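Local structure of S-adenosylmethionine dependent methyltransferase (Mesorhizobium loti, 3BKW) at residues A[117-123]-A[187-192]. The protein probably acts as an S-adenosylmethionine-dependent methyltransferase, transferring a methyl group from S-adenosylmethionine to a substrate. Residues are numbered along the deposited sequence; the frame is centred on the assembly and turned at random.
Sequences LHYVEDV and VVKHHR. With EDO (1,2-ethanediol), chain D; EDO (1,2-ethanediol), chain C; EDO (1,2-ethanediol), chain E.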
ATOM      1  N   LEU A 117     -10.236  12.699   4.511  1.00 27.78           N
ATOM      2  CA  LEU A 117     -10.559  12.109   3.229  1.00 28.27           C
ATOM      3  C   LEU A 117     -11.345  10.823   3.284  1.00 26.66           C
ATOM      4  O   LEU A 117     -12.051  10.528   2.327  1.00 26.64           O
ATOM      5  CB  LEU A 117      -9.334  11.966   2.336  1.00 28.78           C
ATOM      6  CG  LEU A 117      -8.567  13.251   1.984  1.00 35.18           C
ATOM      7  CD1 LEU A 117      -7.693  12.906   0.763  1.00 39.55           C
ATOM      8  CD2 LEU A 117      -9.402  14.463   1.711  1.00 36.71           C
ATOM      9  N   HIS A 118     -11.313  10.120   4.423  1.00 27.43           N
ATOM     10  CA  HIS A 118     -12.169   8.939   4.595  1.00 28.10           C
ATOM     11  C   HIS A 118     -13.665   9.267   4.657  1.00 27.92           C
ATOM     12  O   HIS A 118     -14.480   8.358   4.599  1.00 30.18           O
ATOM     13  CB  HIS A 118     -11.738   8.007   5.722  1.00 28.20           C
ATOM     14  CG  HIS A 118     -11.558   8.676   7.038  1.00 31.19           C
ATOM     15  ND1 HIS A 118     -10.331   9.084   7.491  1.00 34.83           N
ATOM     16  CD2 HIS A 118     -12.442   9.023   7.995  1.00 41.95           C
ATOM     17  CE1 HIS A 118     -10.457   9.632   8.685  1.00 31.48           C
ATOM     18  NE2 HIS A 118     -11.731   9.630   9.005  1.00 36.90           N
ATOM     19  N   TYR A 119     -14.022  10.552   4.794  1.00 27.32           N
ATOM     20  CA  TYR A 119     -15.426  10.995   4.745  1.00 27.25           C
ATOM     21  C   TYR A 119     -15.891  11.501   3.368  1.00 26.27           C
ATOM     22  O   TYR A 119     -17.056  11.849   3.204  1.00 28.29           O
ATOM     23  CB  TYR A 119     -15.674  12.072   5.807  1.00 28.66           C
ATOM     24  CG  TYR A 119     -15.307  11.617   7.209  1.00 31.44           C
ATOM     25  CD1 TYR A 119     -15.876  10.457   7.763  1.00 28.67           C
ATOM     26  CD2 TYR A 119     -14.394  12.335   7.989  1.00 32.95           C
ATOM     27  CE1 TYR A 119     -15.543  10.018   9.061  1.00 34.48           C
ATOM     28  CE2 TYR A 119     -14.067  11.901   9.304  1.00 34.26           C
ATOM     29  CZ  TYR A 119     -14.653  10.738   9.819  1.00 36.36           C
ATOM     30  OH  TYR A 119     -14.340  10.255  11.092  1.00 36.94           O
ATOM     31  N   VAL A 120     -14.986  11.475   2.376  1.00 26.22           N
ATOM     32  CA  VAL A 120     -15.261  11.975   1.022  1.00 27.29           C
ATOM     33  C   VAL A 120     -15.630  10.789   0.149  1.00 27.81           C
ATOM     34  O   VAL A 120     -14.804   9.913  -0.022  1.00 28.46           O
ATOM     35  CB  VAL A 120     -14.030  12.745   0.461  1.00 28.11           C
ATOM     36  CG1 VAL A 120     -14.260  13.161  -0.982  1.00 28.03           C
ATOM     37  CG2 VAL A 120     -13.760  13.987   1.322  1.00 25.91           C
ATOM     38  N   GLU A 121     -16.833  10.790  -0.432  1.00 27.12           N
ATOM     39  CA  GLU A 121     -17.293   9.667  -1.247  0.50 27.74           C
ATOM     40  C   GLU A 121     -16.509   9.539  -2.548  1.00 27.90           C
ATOM     41  O   GLU A 121     -16.009   8.452  -2.860  1.00 28.62           O
ATOM     42  CB  GLU A 121     -18.791   9.767  -1.542  0.50 27.98           C
ATOM     43  CG  GLU A 121     -19.366   8.515  -2.201  0.50 28.58           C
ATOM     44  CD  GLU A 121     -20.888   8.481  -2.234  0.50 30.79           C
ATOM     45  OE1 GLU A 121     -21.537   9.546  -2.149  0.50 36.44           O
ATOM     46  OE2 GLU A 121     -21.432   7.361  -2.357  0.50 39.73           O
ATOM     47  N   ASP A 122     -16.421  10.640  -3.297  1.00 28.46           N
ATOM     48  CA  ASP A 122     -15.710  10.665  -4.587  1.00 28.80           C
ATOM     49  C   ASP A 122     -14.304  11.217  -4.355  1.00 28.66           C
ATOM     50  O   ASP A 122     -13.994  12.365  -4.695  1.00 26.56           O
ATOM     51  CB  ASP A 122     -16.516  11.476  -5.612  1.00 31.44           C
ATOM     52  CG  ASP A 122     -15.979  11.346  -7.033  1.00 29.93           C
ATOM     53  OD1 ASP A 122     -14.939  10.675  -7.242  1.00 29.72           O
ATOM     54  OD2 ASP A 122     -16.625  11.930  -7.932  1.00 31.13           O
ATOM     55  N   VAL A 123     -13.444  10.371  -3.796  1.00 27.17           N
ATOM     56  CA  VAL A 123     -12.100  10.811  -3.425  1.00 27.77           C
ATOM     57  C   VAL A 123     -11.240  11.087  -4.655  1.00 27.85           C
ATOM     58  O   VAL A 123     -10.412  11.984  -4.619  1.00 28.03           O
ATOM     59  CB  VAL A 123     -11.429   9.855  -2.419  1.00 28.63           C
ATOM     60  CG1 VAL A 123     -10.895   8.597  -3.083  1.00 30.74           C
ATOM     61  CG2 VAL A 123     -10.350  10.587  -1.663  1.00 30.43           C
ATOM     62  N   VAL A 187     -21.080  10.267  11.504  1.00 30.67           N
ATOM     63  CA  VAL A 187     -20.318  10.268  10.242  1.00 31.31           C
ATOM     64  C   VAL A 187     -20.419   8.919   9.528  1.00 30.85           C
ATOM     65  O   VAL A 187     -20.553   7.868  10.185  1.00 29.25           O
ATOM     66  CB  VAL A 187     -18.802  10.595  10.477  1.00 29.87           C
ATOM     67  CG1 VAL A 187     -18.654  11.978  11.127  1.00 37.65           C
ATOM     68  CG2 VAL A 187     -18.091   9.489  11.307  1.00 32.58           C
ATOM     69  N   VAL A 188     -20.415   8.983   8.192  1.00 32.88           N
ATOM     70  CA  VAL A 188     -20.345   7.813   7.307  1.00 31.24           C
ATOM     71  C   VAL A 188     -18.951   7.916   6.700  1.00 30.73           C
ATOM     72  O   VAL A 188     -18.588   8.966   6.183  1.00 32.00           O
ATOM     73  CB  VAL A 188     -21.390   7.858   6.173  1.00 32.38           C
ATOM     74  CG1 VAL A 188     -21.190   6.701   5.199  1.00 31.03           C
ATOM     75  CG2 VAL A 188     -22.821   7.828   6.740  1.00 31.50           C
ATOM     76  N   LYS A 189     -18.184   6.843   6.811  1.00 29.73           N
ATOM     77  CA  LYS A 189     -16.835   6.770   6.239  1.00 32.33           C
ATOM     78  C   LYS A 189     -16.877   5.868   5.036  1.00 30.84           C
ATOM     79  O   LYS A 189     -17.810   5.076   4.878  1.00 31.86           O
ATOM     80  CB  LYS A 189     -15.812   6.323   7.263  1.00 34.65           C
ATOM     81  CG  LYS A 189     -16.047   4.988   7.957  1.00 35.80           C
ATOM     82  CD  LYS A 189     -15.068   4.889   9.118  1.00 38.23           C
ATOM     83  CE  LYS A 189     -15.346   3.754  10.011  1.00 34.71           C
ATOM     84  NZ  LYS A 189     -14.435   3.854  11.222  1.00 31.12           N
ATOM     85  N   HIS A 190     -15.871   5.999   4.182  1.00 31.15           N
ATOM     86  CA  HIS A 190     -15.801   5.278   2.916  1.00 29.90           C
ATOM     87  C   HIS A 190     -14.629   4.354   2.920  1.00 29.19           C
ATOM     88  O   HIS A 190     -13.475   4.778   2.907  1.00 28.96           O
ATOM     89  CB  HIS A 190     -15.755   6.290   1.781  1.00 29.25           C
ATOM     90  CG  HIS A 190     -17.000   7.109   1.737  1.00 27.37           C
ATOM     91  ND1 HIS A 190     -18.156   6.672   1.128  1.00 33.73           N
ATOM     92  CD2 HIS A 190     -17.322   8.256   2.376  1.00 28.87           C
ATOM     93  CE1 HIS A 190     -19.109   7.564   1.315  1.00 32.89           C
ATOM     94  NE2 HIS A 190     -18.628   8.537   2.067  1.00 33.47           N
ATOM     95  N   HIS A 191     -14.956   3.061   2.966  1.00 28.55           N
ATOM     96  CA  HIS A 191     -13.971   2.023   2.994  1.00 28.10           C
ATOM     97  C   HIS A 191     -13.422   1.809   1.603  1.00 27.89           C
ATOM     98  O   HIS A 191     -14.174   1.510   0.667  1.00 29.52           O
ATOM     99  CB  HIS A 191     -14.542   0.716   3.531  1.00 28.72           C
ATOM    100  CG  HIS A 191     -13.565  -0.406   3.485  1.00 27.01           C
ATOM    101  ND1 HIS A 191     -12.413  -0.433   4.249  1.00 27.52           N
ATOM    102  CD2 HIS A 191     -13.554  -1.536   2.747  1.00 27.63           C
ATOM    103  CE1 HIS A 191     -11.747  -1.541   3.976  1.00 28.15           C
ATOM    104  NE2 HIS A 191     -12.413  -2.223   3.067  1.00 26.47           N
ATOM    105  N   ARG A 192     -12.108   2.006   1.478  1.00 28.63           N
ATOM    106  CA  ARG A 192     -11.375   1.797   0.234  1.00 28.23           C
ATOM    107  C   ARG A 192     -10.086   1.122   0.643  1.00 27.67           C
ATOM    108  O   ARG A 192      -9.451   1.554   1.618  1.00 28.36           O
ATOM    109  CB  ARG A 192     -11.058   3.121  -0.463  1.00 28.72           C
ATOM    110  CG  ARG A 192     -12.260   3.776  -1.139  1.00 29.65           C
ATOM    111  CD  ARG A 192     -11.911   5.135  -1.739  1.00 30.47           C
ATOM    112  NE  ARG A 192     -11.833   6.208  -0.734  1.00 31.08           N
ATOM    113  CZ  ARG A 192     -12.763   7.148  -0.484  1.00 27.17           C
ATOM    114  NH1 ARG A 192     -13.889   7.247  -1.191  1.00 28.64           N
ATOM    115  NH2 ARG A 192     -12.508   8.057   0.460  1.00 28.47           N
TER
HETATM  116  C1  EDO D 244     -16.098   3.853  -1.914  1.00 37.18           C
HETATM  117  O1  EDO D 244     -15.594   3.387  -0.665  1.00 42.12           O
HETATM  118  C2  EDO D 244     -17.035   5.028  -1.662  1.00 32.52           C
HETATM  119  O2  EDO D 244     -18.124   4.653  -0.793  1.00 24.41           O
HETATM  120  C1  EDO C 243      -9.009   6.811   1.519  1.00 22.54           C
HETATM  121  O1  EDO C 243      -9.183   6.477   0.125  1.00 23.12           O
HETATM  122  C2  EDO C 243      -9.760   5.837   2.441  1.00 26.24           C
HETATM  123  O2  EDO C 243     -11.155   6.126   2.509  1.00 25.30           O
HETATM  124  C1  EDO E 245     -14.890   9.100 -10.149  1.00 36.79           C
HETATM  125  O1  EDO E 245     -14.134  10.217  -9.677  1.00 28.39           O
HETATM  126  C2  EDO E 245     -14.611   8.874 -11.632  1.00 42.45           C
HETATM  127  O2  EDO E 245     -13.207   8.703 -11.911  1.00 39.66           O
HETATM  128  O   HOH W   1     -19.327  11.271   5.005  1.00 35.39           O
HETATM  129  O   HOH W   2     -20.336  10.747   2.686  1.00 38.52           O
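In this Rossmann-like methyltransferase fold, the loop that leaves strand 108-114 at its C-terminal end is held against the short strand 189-191 by Arg192, just past that strand, whose two terminal nitrogens share a single carbonyl oxygen, a worked example of one guanidinium gripping a loop through one backbone carbonyl. Arg192 meets Val120 O end-on, NH1 at 3.1 Å and NH2 at 3.0 Å from that oxygen, which lies close to the guanidinium plane. A bend at chi3 (-78°) turns the group into the loop, where Val123 CG1 sits over the centre of one face, 3.5 Å from Arg192 NE. NE donates to O1 of an ethanediol, probably from the crystallisation liquor. Replacing Arg192 by a lysine would probably cost the loop the two-nitrogen grip on Val120 O and leave Val123 CG1 without the flat group it packs on. A second tie is backbone to backbone: His190 N donates to His118 O at 2.8 Å. The imidazole of His190 in turn lies flat against the loop, with Glu121 CA 3.7 Å from its centroid in a CH-pi contact almost on the ring normal. Farther along, Val187 CG2 packs against Tyr119 CE1 at 3.4 Å, while His118 CD2 covers a face of the same tyrosine ring. One water donates to both Tyr119 O and Val188 O, bridging the two backbones. Behind the contact, His118 rests on strand 138-145 and helix 147-150, Lys189 forms salt bridges with Glu145 and Asp181, and strand 189-191 pairs antiparallel with strand 176-178, while residues 117-123 lead from strand 108-114 into helix 123-133.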